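Local structure of lectin (6T1D) at residues Gly48-Ile53 with Val123-Ala128; Ile62-Gly67 with Gln109-Leu114; Val216-Phe221 with Asn281-Gly286. The protein is a mushroom lectin that binds galactose-containing sugars such as melibiose through bound calcium ions. All blocks are in the same frame, centred on the assembly; numbering follows the deposited sequence.

Contact 1 (Gly48-Ile53 with Val123-Ala128). With CA (calcium ion), chain S; GLA (alpha-D-galactopyranose), chain G.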
loop_
_atom_site.group_PDB
_atom_site.type_symbol
_atom_site.label_atom_id
_atom_site.label_comp_id
_atom_site.label_asym_id
_atom_site.label_seq_id
_atom_site.Cartn_x
_atom_site.Cartn_y
_atom_site.Cartn_z
ATOM N N GLY A 48 -29.427 40.505 -10.802
ATOM C CA GLY A 48 -30.368 39.622 -11.448
ATOM C C GLY A 48 -30.851 40.084 -12.805
ATOM O O GLY A 48 -31.757 39.454 -13.367
ATOM N N GLY A 49 -30.320 41.188 -13.325
ATOM C CA GLY A 49 -30.702 41.650 -14.639
ATOM C C GLY A 49 -30.112 40.760 -15.722
ATOM O O GLY A 49 -29.474 39.737 -15.464
ATOM N N SER A 50 -30.333 41.170 -16.970
ATOM C CA SER A 50 -29.872 40.398 -18.116
ATOM C C SER A 50 -28.383 40.609 -18.360
ATOM O O SER A 50 -27.883 41.735 -18.295
ATOM C CB SER A 50 -30.677 40.764 -19.366
ATOM O OG SER A 50 -32.036 40.353 -19.241
ATOM N N ASN A 51 -27.683 39.518 -18.677
ATOM C CA ASN A 51 -26.267 39.557 -19.016
ATOM C C ASN A 51 -26.035 38.821 -20.330
ATOM O O ASN A 51 -26.858 38.013 -20.773
ATOM C CB ASN A 51 -25.402 38.940 -17.906
ATOM C CG ASN A 51 -25.313 39.822 -16.669
ATOM O OD1 ASN A 51 -26.198 39.809 -15.814
ATOM N ND2 ASN A 51 -24.232 40.582 -16.564
ATOM N N ILE A 52 -24.880 39.097 -20.940
ATOM C CA ILE A 52 -24.575 38.568 -22.265
ATOM C C ILE A 52 -24.042 37.145 -22.152
ATOM O O ILE A 52 -23.645 36.681 -21.083
ATOM C CB ILE A 52 -23.554 39.457 -22.985
ATOM C CG1 ILE A 52 -22.307 39.569 -22.110
ATOM C CG2 ILE A 52 -24.150 40.830 -23.282
ATOM C CD1 ILE A 52 -21.160 40.262 -22.765
ATOM N N ILE A 53 -24.046 36.440 -23.285
ATOM C CA ILE A 53 -23.262 35.218 -23.380
ATOM C C ILE A 53 -21.821 35.566 -23.068
ATOM O O ILE A 53 -21.278 36.535 -23.610
ATOM C CB ILE A 53 -23.380 34.585 -24.776
ATOM C CG1 ILE A 53 -24.818 34.172 -25.089
ATOM C CG2 ILE A 53 -22.399 33.426 -24.926
ATOM C CD1 ILE A 53 -24.935 33.410 -26.385
ATOM N N VAL A 123 -27.228 31.747 -22.517
ATOM C CA VAL A 123 -28.423 32.255 -23.167
ATOM C C VAL A 123 -28.304 33.763 -23.232
ATOM O O VAL A 123 -28.137 34.424 -22.200
ATOM C CB VAL A 123 -29.703 31.851 -22.422
ATOM C CG1 VAL A 123 -30.903 32.491 -23.103
ATOM C CG2 VAL A 123 -29.827 30.335 -22.353
ATOM N N ALA A 124 -28.424 34.305 -24.437
ATOM C CA ALA A 124 -28.249 35.734 -24.611
ATOM C C ALA A 124 -29.332 36.481 -23.855
ATOM O O ALA A 124 -30.475 36.023 -23.764
ATOM C CB ALA A 124 -28.292 36.099 -26.093
ATOM N N ASN A 125 -28.942 37.610 -23.262
ATOM C CA ASN A 125 -29.885 38.529 -22.633
ATOM C C ASN A 125 -30.674 37.829 -21.525
ATOM O O ASN A 125 -31.884 38.017 -21.377
ATOM C CB ASN A 125 -30.808 39.129 -23.699
ATOM C CG ASN A 125 -31.498 40.375 -23.238
ATOM O OD1 ASN A 125 -30.871 41.428 -23.116
ATOM N ND2 ASN A 125 -32.800 40.279 -22.999
ATOM N N SER A 126 -29.975 37.019 -20.739
ATOM C CA SER A 126 -30.555 36.227 -19.666
ATOM C C SER A 126 -29.776 36.434 -18.378
ATOM O O SER A 126 -28.626 36.885 -18.401
ATOM C CB SER A 126 -30.562 34.736 -20.033
ATOM O OG SER A 126 -29.263 34.180 -19.956
ATOM N N PRO A 127 -30.382 36.127 -17.234
ATOM C CA PRO A 127 -29.659 36.201 -15.960
ATOM C C PRO A 127 -28.457 35.269 -15.901
ATOM O O PRO A 127 -28.348 34.280 -16.632
ATOM C CB PRO A 127 -30.718 35.790 -14.932
ATOM C CG PRO A 127 -31.990 36.203 -15.548
ATOM C CD PRO A 127 -31.832 36.007 -17.032
ATOM N N ALA A 128 -27.552 35.601 -14.986
ATOM C CA ALA A 128 -26.310 34.867 -14.811
ATOM C C ALA A 128 -25.920 34.901 -13.341
ATOM O O ALA A 128 -26.188 35.887 -12.648
ATOM C CB ALA A 128 -25.186 35.456 -15.673
HETATM CA CA CA S . -28.563 32.485 -18.474
HETATM C C1 GLA G . -33.598 30.015 -18.688
HETATM C C2 GLA G . -32.152 30.011 -19.190
HETATM C C3 GLA G . -31.201 30.397 -18.135
HETATM C C4 GLA G . -31.565 31.681 -17.507
HETATM C C5 GLA G . -33.019 31.686 -17.009
HETATM C C6 GLA G . -33.368 33.086 -16.530
HETATM O O2 GLA G . -31.824 28.684 -19.657
HETATM O O3 GLA G . -29.834 30.518 -18.735
HETATM O O4 GLA G . -31.395 32.739 -18.472
HETATM O O5 GLA G . -33.962 31.300 -18.058
HETATM O O6 GLA G . -34.773 33.222 -16.440
#

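Contact 2 (Ile62-Gly67 with Gln109-Leu114)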
loop_
_atom_site.group_PDB
_atom_site.type_symbol
_atom_site.label_atom_id
_atom_site.label_comp_id
_atom_site.label_asym_id
_atom_site.label_seq_id
_atom_site.Cartn_x
_atom_site.Cartn_y
_atom_site.Cartn_z
ATOM N N ILE A 62 -8.682 31.438 1.036
ATOM C CA ILE A 62 -9.061 31.073 2.396
ATOM C C ILE A 62 -7.804 30.776 3.199
ATOM O O ILE A 62 -6.850 30.177 2.690
ATOM C CB ILE A 62 -10.058 29.891 2.401
ATOM C CG1 ILE A 62 -11.486 30.438 2.289
ATOM C CG2 ILE A 62 -9.898 29.018 3.643
ATOM C CD1 ILE A 62 -12.469 29.438 1.832
ATOM N N THR A 63 -7.797 31.232 4.449
ATOM C CA THR A 63 -6.665 31.083 5.349
ATOM C C THR A 63 -7.136 30.432 6.640
ATOM O O THR A 63 -8.169 30.821 7.196
ATOM C CB THR A 63 -6.024 32.432 5.650
ATOM O OG1 THR A 63 -5.631 33.053 4.418
ATOM C CG2 THR A 63 -4.797 32.226 6.529
ATOM N N ALA A 64 -6.393 29.433 7.103
ATOM C CA ALA A 64 -6.774 28.753 8.329
ATOM C C ALA A 64 -6.641 29.701 9.519
ATOM O O ALA A 64 -5.684 30.481 9.594
ATOM C CB ALA A 64 -5.911 27.521 8.552
ATOM N N PRO A 65 -7.582 29.662 10.460
ATOM C CA PRO A 65 -7.425 30.450 11.684
ATOM C C PRO A 65 -6.190 29.995 12.443
ATOM O O PRO A 65 -5.735 28.856 12.299
ATOM C CB PRO A 65 -8.705 30.148 12.474
ATOM C CG PRO A 65 -9.673 29.599 11.466
ATOM C CD PRO A 65 -8.834 28.886 10.455
ATOM N N CYS A 66 -5.632 30.901 13.241
ATOM C CA CYS A 66 -4.439 30.550 13.994
ATOM C C CYS A 66 -4.759 29.367 14.900
ATOM O O CYS A 66 -5.780 29.361 15.595
ATOM C CB CYS A 66 -3.941 31.749 14.818
ATOM S SG CYS A 66 -3.125 33.119 13.884
ATOM N N GLY A 67 -3.896 28.352 14.870
ATOM C CA GLY A 67 -4.024 27.216 15.752
ATOM C C GLY A 67 -4.578 25.950 15.130
ATOM O O GLY A 67 -4.570 24.904 15.795
ATOM N N GLN A 109 -5.041 22.055 1.588
ATOM C CA GLN A 109 -3.727 22.369 2.115
ATOM C C GLN A 109 -3.865 22.964 3.512
ATOM O O GLN A 109 -4.912 23.517 3.862
ATOM C CB GLN A 109 -3.021 23.367 1.198
ATOM C CG GLN A 109 -2.621 22.835 -0.156
ATOM C CD GLN A 109 -2.261 23.951 -1.124
ATOM O OE1 GLN A 109 -2.279 25.132 -0.761
ATOM N NE2 GLN A 109 -1.922 23.584 -2.360
ATOM N N PRO A 110 -2.811 22.884 4.331
ATOM C CA PRO A 110 -2.967 23.233 5.755
ATOM C C PRO A 110 -3.432 24.653 6.012
ATOM O O PRO A 110 -4.302 24.872 6.870
ATOM C CB PRO A 110 -1.560 22.993 6.318
ATOM C CG PRO A 110 -0.970 21.971 5.425
ATOM C CD PRO A 110 -1.513 22.245 4.058
ATOM N N THR A 111 -2.920 25.612 5.284
ATOM C CA THR A 111 -3.196 26.979 5.720
ATOM C C THR A 111 -3.821 27.857 4.644
ATOM O O THR A 111 -4.774 28.581 4.934
ATOM C CB THR A 111 -1.897 27.609 6.274
ATOM O OG1 THR A 111 -0.791 27.260 5.433
ATOM C CG2 THR A 111 -1.626 27.092 7.697
ATOM N N TRP A 112 -3.334 27.804 3.414
ATOM C CA TRP A 112 -3.879 28.616 2.338
ATOM C C TRP A 112 -4.572 27.725 1.303
ATOM O O TRP A 112 -4.090 26.635 0.979
ATOM C CB TRP A 112 -2.752 29.452 1.718
ATOM C CG TRP A 112 -2.217 30.468 2.716
ATOM C CD1 TRP A 112 -2.799 31.656 3.065
ATOM C CD2 TRP A 112 -1.034 30.353 3.530
ATOM N NE1 TRP A 112 -2.042 32.296 4.023
ATOM C CE2 TRP A 112 -0.957 31.520 4.328
ATOM C CE3 TRP A 112 -0.024 29.390 3.647
ATOM C CZ2 TRP A 112 0.083 31.746 5.233
ATOM C CZ3 TRP A 112 1.009 29.614 4.552
ATOM C CH2 TRP A 112 1.053 30.787 5.330
ATOM N N ASN A 113 -5.730 28.166 0.813
ATOM C CA ASN A 113 -6.451 27.435 -0.226
ATOM C C ASN A 113 -7.161 28.407 -1.158
ATOM O O ASN A 113 -7.665 29.445 -0.722
ATOM C CB ASN A 113 -7.454 26.455 0.374
ATOM C CG ASN A 113 -6.776 25.316 1.084
ATOM O OD1 ASN A 113 -6.257 24.385 0.448
ATOM N ND2 ASN A 113 -6.736 25.396 2.408
ATOM N N LEU A 114 -7.191 28.059 -2.441
ATOM C CA LEU A 114 -7.752 28.902 -3.488
ATOM C C LEU A 114 -8.866 28.168 -4.212
ATOM O O LEU A 114 -8.635 27.102 -4.791
ATOM C CB LEU A 114 -6.680 29.299 -4.499
ATOM C CG LEU A 114 -7.283 29.846 -5.793
ATOM C CD1 LEU A 114 -7.716 31.302 -5.640
ATOM C CD2 LEU A 114 -6.303 29.689 -6.911
#

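Contact 3 (Val216-Phe221 with Asn281-Gly286). With CA (calcium ion), chain T; GLA (alpha-D-galactopyranose), chain H.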
loop_
_atom_site.group_PDB
_atom_site.type_symbol
_atom_site.label_atom_id
_atom_site.label_comp_id
_atom_site.label_asym_id
_atom_site.label_seq_id
_atom_site.Cartn_x
_atom_site.Cartn_y
_atom_site.Cartn_z
ATOM N N VAL A 216 -30.536 -16.003 10.184
ATOM C CA VAL A 216 -30.417 -14.976 11.210
ATOM C C VAL A 216 -28.998 -14.973 11.735
ATOM O O VAL A 216 -28.374 -16.030 11.880
ATOM C CB VAL A 216 -31.415 -15.230 12.352
ATOM C CG1 VAL A 216 -31.212 -14.220 13.486
ATOM C CG2 VAL A 216 -32.836 -15.198 11.833
ATOM N N GLY A 217 -28.461 -13.784 11.975
ATOM C CA GLY A 217 -27.129 -13.679 12.535
ATOM C C GLY A 217 -26.291 -12.585 11.908
ATOM O O GLY A 217 -26.725 -11.916 10.963
ATOM N N SER A 218 -25.065 -12.433 12.392
ATOM C CA SER A 218 -24.192 -11.348 11.980
ATOM C C SER A 218 -23.131 -11.840 11.009
ATOM O O SER A 218 -22.784 -13.020 10.989
ATOM C CB SER A 218 -23.539 -10.701 13.195
ATOM O OG SER A 218 -24.544 -10.206 14.068
ATOM N N ARG A 219 -22.675 -10.931 10.150
ATOM C CA ARG A 219 -21.677 -11.237 9.134
ATOM C C ARG A 219 -20.717 -10.061 9.002
ATOM O O ARG A 219 -21.105 -8.906 9.202
ATOM C CB ARG A 219 -22.330 -11.540 7.770
ATOM C CG ARG A 219 -23.379 -12.647 7.795
ATOM C CD ARG A 219 -22.720 -13.977 8.060
ATOM N NE ARG A 219 -23.638 -15.106 8.035
ATOM C CZ ARG A 219 -24.308 -15.505 9.107
ATOM N NH1 ARG A 219 -24.162 -14.826 10.232
ATOM N NH2 ARG A 219 -25.121 -16.552 9.063
ATOM N N ALA A 220 -19.466 -10.360 8.636
ATOM C CA ALA A 220 -18.412 -9.359 8.541
ATOM C C ALA A 220 -17.944 -9.209 7.098
ATOM O O ALA A 220 -17.966 -10.166 6.316
ATOM C CB ALA A 220 -17.213 -9.713 9.424
ATOM N N PHE A 221 -17.506 -7.990 6.770
ATOM C CA PHE A 221 -17.112 -7.565 5.432
ATOM C C PHE A 221 -15.910 -6.642 5.535
ATOM O O PHE A 221 -15.902 -5.730 6.366
ATOM C CB PHE A 221 -18.256 -6.811 4.732
ATOM C CG PHE A 221 -19.535 -7.590 4.671
ATOM C CD1 PHE A 221 -20.432 -7.552 5.720
ATOM C CD2 PHE A 221 -19.819 -8.399 3.578
ATOM C CE1 PHE A 221 -21.604 -8.306 5.682
ATOM C CE2 PHE A 221 -20.983 -9.142 3.531
ATOM C CZ PHE A 221 -21.878 -9.093 4.586
ATOM N N ASN A 281 -19.806 -4.925 10.305
ATOM C CA ASN A 281 -20.449 -6.056 10.964
ATOM C C ASN A 281 -21.947 -5.839 10.804
ATOM O O ASN A 281 -22.531 -4.981 11.474
ATOM C CB ASN A 281 -20.029 -6.175 12.424
ATOM C CG ASN A 281 -20.723 -7.309 13.137
ATOM O OD1 ASN A 281 -21.443 -8.096 12.528
ATOM N ND2 ASN A 281 -20.480 -7.423 14.433
ATOM N N ALA A 282 -22.551 -6.593 9.887
ATOM C CA ALA A 282 -23.971 -6.498 9.589
ATOM C C ALA A 282 -24.689 -7.696 10.179
ATOM O O ALA A 282 -24.138 -8.797 10.229
ATOM C CB ALA A 282 -24.217 -6.452 8.086
ATOM N N THR A 283 -25.910 -7.475 10.648
ATOM C CA THR A 283 -26.721 -8.533 11.239
ATOM C C THR A 283 -28.040 -8.645 10.494
ATOM O O THR A 283 -28.651 -7.631 10.138
ATOM C CB THR A 283 -26.995 -8.283 12.724
ATOM O OG1 THR A 283 -25.765 -7.987 13.396
ATOM C CG2 THR A 283 -27.604 -9.519 13.350
ATOM N N ASN A 284 -28.485 -9.881 10.275
ATOM C CA ASN A 284 -29.787 -10.146 9.678
ATOM C C ASN A 284 -30.757 -10.578 10.771
ATOM O O ASN A 284 -30.537 -11.593 11.438
ATOM C CB ASN A 284 -29.686 -11.229 8.605
ATOM C CG ASN A 284 -31.025 -11.524 7.949
ATOM O OD1 ASN A 284 -31.860 -10.630 7.781
ATOM N ND2 ASN A 284 -31.226 -12.775 7.551
ATOM N N GLY A 285 -31.852 -9.836 10.920
ATOM C CA GLY A 285 -32.853 -10.237 11.883
ATOM C C GLY A 285 -33.807 -11.283 11.378
ATOM O O GLY A 285 -34.500 -11.916 12.177
ATOM N N GLY A 286 -33.830 -11.514 10.086
ATOM C CA GLY A 286 -34.678 -12.531 9.504
ATOM C C GLY A 286 -34.996 -12.150 8.076
ATOM O O GLY A 286 -34.992 -10.979 7.700
HETATM CA CA CA T . -33.652 -8.968 7.057
HETATM C C1 GLA H . -38.799 -8.435 6.584
HETATM C C2 GLA H . -37.581 -8.839 7.416
HETATM C C3 GLA H . -36.540 -7.795 7.413
HETATM C C4 GLA H . -36.174 -7.377 6.047
HETATM C C5 GLA H . -37.404 -6.988 5.211
HETATM C C6 GLA H . -36.965 -6.742 3.776
HETATM O O2 GLA H . -38.002 -9.077 8.776
HETATM O O3 GLA H . -35.320 -8.325 8.103
HETATM O O4 GLA H . -35.483 -8.458 5.392
HETATM O O5 GLA H . -38.424 -8.036 5.214
HETATM O O6 GLA H . -38.089 -6.407 2.986
#

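Contact 1 (Gly48-Ile53 with Val123-Ala128)
Ser50 reaches the turn of Val123-Ala128 because its OG stands anti to its own carbonyl carbon (chi1 -67°). This puts OG 3.2 Å from Asn125 O, a weak hydrogen bond. Ser126 has the other telling torsion. Its OG lies between the backbone N and the carbonyl carbon (chi1 74°) and faces back into the turn. There it donates to Val123 O at 2.5 Å and binds the calcium ion at 2.4 Å. These two partners should hold the hydroxyl in place.

The backbones join at one antiparallel bridge. Asn51 N donates to Ser126 O at 2.8 Å, fairly straight (N-H...O 164°). Ser126 N returns a longer bond of 3.3 Å to Asn51 O. Pro127 follows, and its CA-H points to Gly49 O, with 3.6 Å from CA to O. The proline ring turns its CG toward Gly48 O and touches the galactose C6 with CG and CD. At the other end, Ile53 lays CG1 alongside Ala124, 4.1 Å from its CB. The Asn51 and Ala128 CB atoms meet beside Trp40, on the buried side.

Pro127 O binds the same calcium ion, 2.6 Å away. Asp80, Asp81 and Asn121 supply further ligands, and galactose O3 and O4 complete the set. Val123 CG2 packs near the sugar O3. Val123 to Ser126 form a type II turn. Asn125 and Ser126 both face Asn51, which makes a G1 beta bulge. Together they present Ser126 OG and Pro127 O to the calcium-dependent galactose site.

Contact 2 (Ile62-Gly67 with Gln109-Leu114)
Ile62 and Asn113 exchange two backbone hydrogen bonds. Ile62 N donates to Asn113 O at 2.8 Å. Asn113 N answers to Ile62 O at 3.0 Å. One step beyond the strand end, Ala64 N donates to Thr111 O at 2.8 Å. Ile62-Asn113 is thus a hydrogen-bonded antiparallel pair, and Thr63-Trp112 is the non-hydrogen-bonded pair next to it. They join the end of strand 54-63 to the start of strand 112-121, neighbours in an antiparallel sheet. Thr111 O, which accepts from Ala64 N, also receives a CA-H contact from Thr63, with CA 3.2 Å away.

The buried Asn113 side chain faces its own loop. Its OD1 takes the N-H of Gln109 at 2.9 Å on a lone pair, and its ND2 donates to Gln109 O at 3.0 Å. The second bond is nearly straight (165° at H) and runs close to the amide plane. Asn88 ND2 also donates to OD1. Three bonds should hold the amide's rotation; the two to Gln109 tie its loop to the start of strand 112-121.

Packing is lighter. Thr63 and Trp112 lie side by side and point the same way from the sheet. Trp112 CG is anti to its carbonyl carbon (chi1 -66°), and CD1 comes 3.4 Å from Thr63 OG1, approached obliquely. Thr111 CB covers one face of the indole near its rim. On the loop side, Ala64 CB sits 3.5 Å from Pro110 O.

The pairing therefore rests mainly on main-chain polar bonds, with the Asn113 amide fixing the loop from within and little apolar contact between the two segments.

Contact 3 (Val216-Phe221 with Asn281-Gly286)
The Phe221 ring meets Ala282 obliquely, with CE1 4.0 Å from CB. Trp205 and Ile204 of strand 202-205 join the cluster on this side of an antiparallel sheet. The Asn281 amide lies on the other side. Its CG is anti to the backbone N (chi1 178°), which carries OD1 across to Ser218 CB, 3.4 Å away.

The Asn284 amide belongs to the metal site. OD1 binds the calcium ion at 2.5 Å. It also accepts from Gly286 N at 3.2 Å, an Asx turn in which the donor stands well above the amide plane (73° out of it). ND2 is held by Pro215 O and Gly287 O, which should fix the amide's rotation. The turn brings Gly286 O to the same calcium ion, also at 2.5 Å. Asp242, Asp243, Pro288 and galactose O3 and O4 complete the coordination.

The strands 217-221 and 281-284 run antiparallel, their directions 151° apart. Asn284 N donates to Gly217 O at 2.8 Å, and Arg219 N to Ala282 O at 2.6 Å. The returning bonds run from Gly217 N to Asn284 O and from Ala282 N to Arg219 O. The Arg219 side chain leads away from the pair to a salt bridge with Asp208. Across the non-hydrogen-bonded pair Ser218-Thr283, the two hydroxyls Ser218 OG and Thr283 OG1 share a hydrogen bond of 2.6 Å.

From the N terminus, the chain first enters contact 1 at Gly48-Ile53. Strand 54-63 then leads to Ile62-Gly67, which opens contact 2. Contact 2 closes at Gln109-Leu114, and strand 112-121 leads on to Val123-Ala128, which closes contact 1. Contact 2 thus lies within the larger loop of contact 1. The neighbouring strands 54-63 and 112-121 join them, and the two centres are about 35 Å apart. Contact 3 comes later, in series, and pairs strands 217-225 and 276-284 of a separate sheet. Contacts 1 and 3 each sit by a calcium and galactose site, with centres about 56 Å apart on opposite sides of the chain's centre.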